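PDB 6BME: truncated hemoglobin 4 from Chlamydomonas reinhardtii, which binds heme b, its iron coordinated by two axial protein side chains, and probably binds oxygen as other globins of its family do. Local coordinates for residues Val19-Leu24 / His89-Ser93; Leu30-Phe34 / Asn75-Asn79. All coordinates share one frame; numbering follows the deposited sequence.

In the fold
This chain is the globin domain of a longer protein, and its two contacts show how packing changes from a helix-helix interface to the rim of the heme pocket. Contact 1 joins helix 10-25 to helix 80-96, with aromatic packing inside and a charged, water-bridged outer margin. Contact 2 joins the loops that follow helix 10-25 and precede helix 80-96, so it continues the same pairing by non-helical chain. Its centre lies about 14 Å from the centre of the chain, against about 9 Å for contact 1, and its buried half faces the heme. Leu24 and His89 of contact 1 touch Phe34 and Leu30, respectively, of the 30-34 segment, making the packing continuous between them.

Contact 1: Val19-Leu24 / His89-Ser93; sequences VFYKKL and HFVDS
Lys23 and His89 meet where segments 19-24 and 89-93 of helices 10-25 and 80-96 run roughly antiparallel, their axes at 142° and 9.0 Å apart at closest approach. The lysine touches through its aliphatic part: CB sits over a face of the imidazole in a CH-pi contact, 4.2 Å from the centroid of the His89 ring. Farther out the chain runs extended across the backbone of His89 and bends only at its last torsion, chi4 -65°. There Lys23 NZ donates to a water that also bonds His89 ND1 and donates to Asp92 OD2 at 2.7 Å, while Glu96 gives NZ a salt bridge and His89 NE2 is hydrogen-bonded to Asp27. Deeper in, Phe90 turns its edge to the face of Phe20, the ring centroids 5.0 Å apart, and Phe90 CB comes within 3.6 Å of Phe20 CE1. Leu24 CD1 lies over the opposite face of the Phe20 ring, offset toward its rim. Were Phe20 replaced by an alanine, the edge of Phe90 would probably lose its aromatic mate and a gap would open between the helices. Ser93 OG packs against Phe20 CA, yet its hydrogen bond goes back to His89 O, at 2.7 Å. No direct hydrogen bond links the segments, which meet by apolar packing inside and a shared water at the margin; the ionic tie between the helices, Lys23 to Glu96, reaches just past them.

Contact 2: Leu30-Phe34 / Asn75-Asn79; sequences LEPFF and NRGLN. With HEM (protoporphyrin IX containing Fe), chain C.
Leu78 CD1 rests on a face of the Phe33 ring, a CH-pi contact 3.8 Å from the ring centroid and only 16° off its normal. This is the tight half of the interface. The methyl is offset toward the rim on the CZ side, and it also reaches the heme, 3.5 Å from HEM CAC, so a single branch fills the angle between an aromatic side chain and a vinyl group. Leu78 brings it there with CG anti to the backbone N (chi1 -174°). Phe33 meets the same vinyl through its own CB, 3.6 Å from HEM CBC. At the ring's edge lies the backbone of the other loop: Arg76 O is 3.4 Å from Phe33 CE1, near the ring plane. The Phe33 ring also meets His82 of helix 80-96 edge to face. Gly77, between Arg76 and Leu78, takes a positive phi (71°), a value that glycine adopts readily.

The outer half is looser and open to solvent. The Arg76 chain bends at chi2 and chi3 and carries its guanidinium back beside the 30-34 loop. Its edge faces Pro32 O, 3.1 Å from Arg76 NH2, but the angle is too poor for a hydrogen bond. The polar link is instead a water that accepts from Arg76 NH1 at 2.8 Å and donates to Phe33 O at 2.6 Å. Phe34 starts from the same loop with its CB directed away from 75-79, and its ring atoms CZ and CE1 meet the porphyrin at HEM CBC and CHD. Phe33, Phe34 and Leu78 thus line one vinyl-bearing side of the porphyrin, with Leu78 near the axial His69: the two interhelical loops close the edge of the heme pocket in this 2-on-2 truncated globin fold.

Contact 1: Val19-Leu24 / His89-Ser93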
# COMPACT_ATOMS: atom_id res chain seq x y z
N VAL A 19 12.37 1.18 -0.13
CA VAL A 19 12.09 2.38 -0.92
C VAL A 19 10.68 2.89 -0.63
O VAL A 19 10.48 4.08 -0.34
CB VAL A 19 12.26 2.08 -2.42
CG1 VAL A 19 11.65 3.23 -3.28
CG2 VAL A 19 13.72 1.82 -2.76
N PHE A 20 9.71 1.98 -0.66
CA PHE A 20 8.30 2.34 -0.50
C PHE A 20 8.04 2.85 0.91
O PHE A 20 7.39 3.89 1.09
CB PHE A 20 7.46 1.11 -0.83
CG PHE A 20 5.98 1.30 -0.71
CD1 PHE A 20 5.36 2.46 -1.15
CD2 PHE A 20 5.20 0.28 -0.20
CE1 PHE A 20 3.97 2.61 -1.04
CE2 PHE A 20 3.82 0.42 -0.09
CZ PHE A 20 3.21 1.58 -0.50
N TYR A 21 8.58 2.16 1.91
CA TYR A 21 8.44 2.58 3.30
C TYR A 21 8.99 3.99 3.51
O TYR A 21 8.34 4.84 4.12
CB TYR A 21 9.16 1.58 4.20
CG TYR A 21 9.34 2.05 5.62
CD1 TYR A 21 8.30 1.94 6.54
CD2 TYR A 21 10.54 2.59 6.05
CE1 TYR A 21 8.46 2.37 7.84
CE2 TYR A 21 10.70 3.02 7.36
CZ TYR A 21 9.66 2.90 8.25
OH TYR A 21 9.81 3.33 9.55
N LYS A 22 10.20 4.25 3.00
CA LYS A 22 10.83 5.54 3.23
C LYS A 22 10.06 6.66 2.55
O LYS A 22 9.93 7.76 3.12
CB LYS A 22 12.29 5.50 2.76
CG LYS A 22 13.18 4.62 3.63
CD LYS A 22 14.60 4.57 3.10
CE LYS A 22 15.45 3.56 3.88
NZ LYS A 22 16.02 2.50 3.00
N LYS A 23 9.51 6.40 1.37
CA LYS A 23 8.64 7.39 0.72
C LYS A 23 7.47 7.78 1.62
O LYS A 23 7.15 8.96 1.75
CB LYS A 23 8.13 6.86 -0.62
CG LYS A 23 9.12 6.92 -1.77
CD LYS A 23 8.53 6.26 -3.01
CE LYS A 23 9.54 6.22 -4.16
NZ LYS A 23 9.89 7.59 -4.63
N LEU A 24 6.81 6.79 2.24
CA LEU A 24 5.67 7.11 3.09
C LEU A 24 6.11 7.90 4.32
O LEU A 24 5.47 8.89 4.70
CB LEU A 24 4.93 5.84 3.50
CG LEU A 24 4.46 4.88 2.41
CD1 LEU A 24 3.60 3.79 3.02
CD2 LEU A 24 3.69 5.63 1.33
N HIS A 89 3.26 6.62 -4.58
CA HIS A 89 4.57 6.24 -4.06
C HIS A 89 4.87 4.78 -4.36
O HIS A 89 6.03 4.43 -4.62
CB HIS A 89 4.66 6.49 -2.56
CG HIS A 89 4.73 7.93 -2.18
ND1 HIS A 89 5.56 8.83 -2.82
CD2 HIS A 89 4.06 8.64 -1.23
CE1 HIS A 89 5.41 10.03 -2.27
NE2 HIS A 89 4.51 9.94 -1.30
N PHE A 90 3.85 3.92 -4.34
CA PHE A 90 4.09 2.51 -4.61
C PHE A 90 4.58 2.30 -6.04
O PHE A 90 5.59 1.62 -6.27
CB PHE A 90 2.84 1.69 -4.33
CG PHE A 90 3.04 0.22 -4.54
CD1 PHE A 90 3.80 -0.52 -3.64
CD2 PHE A 90 2.49 -0.40 -5.63
CE1 PHE A 90 4.00 -1.88 -3.84
CE2 PHE A 90 2.68 -1.77 -5.84
CZ PHE A 90 3.43 -2.50 -4.95
N VAL A 91 3.87 2.87 -7.02
CA VAL A 91 4.30 2.64 -8.40
C VAL A 91 5.62 3.34 -8.67
O VAL A 91 6.46 2.82 -9.40
CB VAL A 91 3.21 3.06 -9.40
CG1 VAL A 91 1.94 2.28 -9.14
CG2 VAL A 91 2.94 4.55 -9.33
N ASP A 92 5.85 4.50 -8.05
CA ASP A 92 7.16 5.14 -8.16
C ASP A 92 8.26 4.22 -7.62
O ASP A 92 9.34 4.15 -8.20
CB ASP A 92 7.18 6.47 -7.42
CG ASP A 92 6.26 7.51 -8.05
OD1 ASP A 92 5.68 7.24 -9.12
OD2 ASP A 92 6.13 8.60 -7.46
N SER A 93 7.99 3.53 -6.51
CA SER A 93 8.97 2.59 -5.98
C SER A 93 9.28 1.50 -6.99
O SER A 93 10.44 1.17 -7.22
CB SER A 93 8.48 1.97 -4.67
OG SER A 93 8.16 2.97 -3.74
O HOH W 1 7.38 9.04 -5.10

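Contact 2: Leu30-Phe34 / Asn75-Asn79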
# COMPACT_ATOMS: atom_id res chain seq x y z
N LEU A 30 1.48 11.96 4.84
CA LEU A 30 1.18 10.58 5.19
C LEU A 30 1.80 10.12 6.49
O LEU A 30 1.20 9.32 7.21
CB LEU A 30 1.65 9.65 4.07
CG LEU A 30 1.04 9.93 2.70
CD1 LEU A 30 1.74 9.10 1.64
CD2 LEU A 30 -0.47 9.62 2.74
N GLU A 31 3.01 10.58 6.81
CA GLU A 31 3.69 10.15 8.02
C GLU A 31 2.82 10.20 9.27
O GLU A 31 2.89 9.24 10.07
CB GLU A 31 4.97 10.99 8.19
CG GLU A 31 5.72 10.78 9.49
CD GLU A 31 5.16 11.63 10.63
OE1 GLU A 31 4.65 12.74 10.38
OE2 GLU A 31 5.21 11.16 11.78
N PRO A 32 1.99 11.22 9.51
CA PRO A 32 1.23 11.23 10.77
C PRO A 32 0.35 10.02 10.97
O PRO A 32 0.11 9.65 12.13
CB PRO A 32 0.41 12.53 10.66
CG PRO A 32 1.28 13.42 9.85
CD PRO A 32 1.80 12.48 8.77
N PHE A 33 -0.13 9.36 9.91
CA PHE A 33 -0.92 8.14 10.09
C PHE A 33 -0.08 6.99 10.64
O PHE A 33 -0.65 6.02 11.15
CB PHE A 33 -1.56 7.70 8.77
CG PHE A 33 -2.64 8.63 8.30
CD1 PHE A 33 -3.89 8.62 8.91
CD2 PHE A 33 -2.41 9.52 7.27
CE1 PHE A 33 -4.90 9.48 8.50
CE2 PHE A 33 -3.40 10.41 6.85
CZ PHE A 33 -4.66 10.38 7.47
N PHE A 34 1.24 7.07 10.55
CA PHE A 34 2.09 6.00 11.04
C PHE A 34 2.66 6.26 12.44
O PHE A 34 3.36 5.40 12.99
CB PHE A 34 3.22 5.74 10.03
CG PHE A 34 2.69 5.34 8.68
CD1 PHE A 34 2.21 4.06 8.47
CD2 PHE A 34 2.65 6.24 7.63
CE1 PHE A 34 1.70 3.68 7.24
CE2 PHE A 34 2.15 5.87 6.40
CZ PHE A 34 1.68 4.59 6.20
N ASN A 75 -11.88 7.97 12.40
CA ASN A 75 -11.37 8.71 13.53
C ASN A 75 -10.20 9.61 13.18
O ASN A 75 -9.83 10.46 14.00
CB ASN A 75 -10.95 7.75 14.65
CG ASN A 75 -12.13 7.08 15.33
OD1 ASN A 75 -13.26 7.56 15.28
ND2 ASN A 75 -11.85 5.97 16.01
N ARG A 76 -9.59 9.45 12.00
CA ARG A 76 -8.37 10.20 11.68
C ARG A 76 -8.41 10.89 10.31
O ARG A 76 -7.36 11.36 9.85
CB ARG A 76 -7.15 9.28 11.76
CG ARG A 76 -7.02 8.45 13.05
CD ARG A 76 -6.24 9.16 14.14
NE ARG A 76 -4.86 9.42 13.72
CZ ARG A 76 -3.89 8.51 13.69
NH1 ARG A 76 -4.15 7.26 14.06
NH2 ARG A 76 -2.68 8.85 13.28
N GLY A 77 -9.56 10.94 9.64
CA GLY A 77 -9.67 11.69 8.40
C GLY A 77 -8.93 11.11 7.22
O GLY A 77 -8.61 11.85 6.29
N LEU A 78 -8.67 9.80 7.21
CA LEU A 78 -8.02 9.17 6.07
C LEU A 78 -8.93 9.25 4.85
O LEU A 78 -10.13 8.96 4.94
CB LEU A 78 -7.70 7.71 6.39
CG LEU A 78 -6.89 6.98 5.31
CD1 LEU A 78 -5.56 7.67 5.21
CD2 LEU A 78 -6.71 5.48 5.62
N ASN A 79 -8.38 9.67 3.71
CA ASN A 79 -9.24 9.97 2.56
C ASN A 79 -8.60 9.53 1.25
O ASN A 79 -7.51 8.95 1.21
CB ASN A 79 -9.61 11.46 2.55
CG ASN A 79 -8.41 12.38 2.35
OD1 ASN A 79 -7.57 12.13 1.52
ND2 ASN A 79 -8.35 13.46 3.13
CHA HEM C . -2.36 -1.40 8.08
CHB HEM C . -2.40 -2.80 3.45
CHC HEM C . -3.75 1.69 2.23
CHD HEM C . -2.04 3.20 6.48
C1A HEM C . -2.28 -2.22 6.98
C2A HEM C . -1.99 -3.65 6.93
C3A HEM C . -2.00 -4.01 5.63
C4A HEM C . -2.29 -2.84 4.82
CMA HEM C . -1.76 -5.40 5.02
CAA HEM C . -1.73 -4.59 8.15
CBA HEM C . -0.51 -4.16 8.96
CGA HEM C . -0.12 -5.19 10.01
O1A HEM C . -0.94 -5.48 10.94
O2A HEM C . 1.04 -5.69 9.92
C1B HEM C . -2.90 -1.73 2.73
C2B HEM C . -3.44 -1.77 1.39
C3B HEM C . -3.82 -0.52 1.07
C4B HEM C . -3.51 0.33 2.19
CMB HEM C . -3.58 -3.03 0.51
CAB HEM C . -4.45 0.02 -0.23
CBB HEM C . -4.33 -0.57 -1.42
C1C HEM C . -3.31 2.50 3.24
C2C HEM C . -3.27 3.94 3.20
C3C HEM C . -2.78 4.38 4.36
C4C HEM C . -2.51 3.22 5.19
CMC HEM C . -3.70 4.79 1.99
CAC HEM C . -2.56 5.86 4.70
CBC HEM C . -1.51 6.24 5.44
C1D HEM C . -2.05 2.09 7.31
C2D HEM C . -1.82 2.08 8.74
C3D HEM C . -1.91 0.82 9.17
C4D HEM C . -2.20 -0.02 8.03
CMD HEM C . -1.51 3.32 9.59
CAD HEM C . -1.70 0.28 10.61
CBD HEM C . -2.95 0.50 11.45
CGD HEM C . -2.66 0.01 12.85
O1D HEM C . -1.99 -1.04 12.98
O2D HEM C . -3.11 0.66 13.81
NA HEM C . -2.44 -1.78 5.68
NB HEM C . -2.96 -0.43 3.19
NC HEM C . -2.85 2.10 4.47
ND HEM C . -2.30 0.78 6.91
FE HEM C . -2.62 0.18 5.06
O HOH W 2 -2.05 5.51 13.30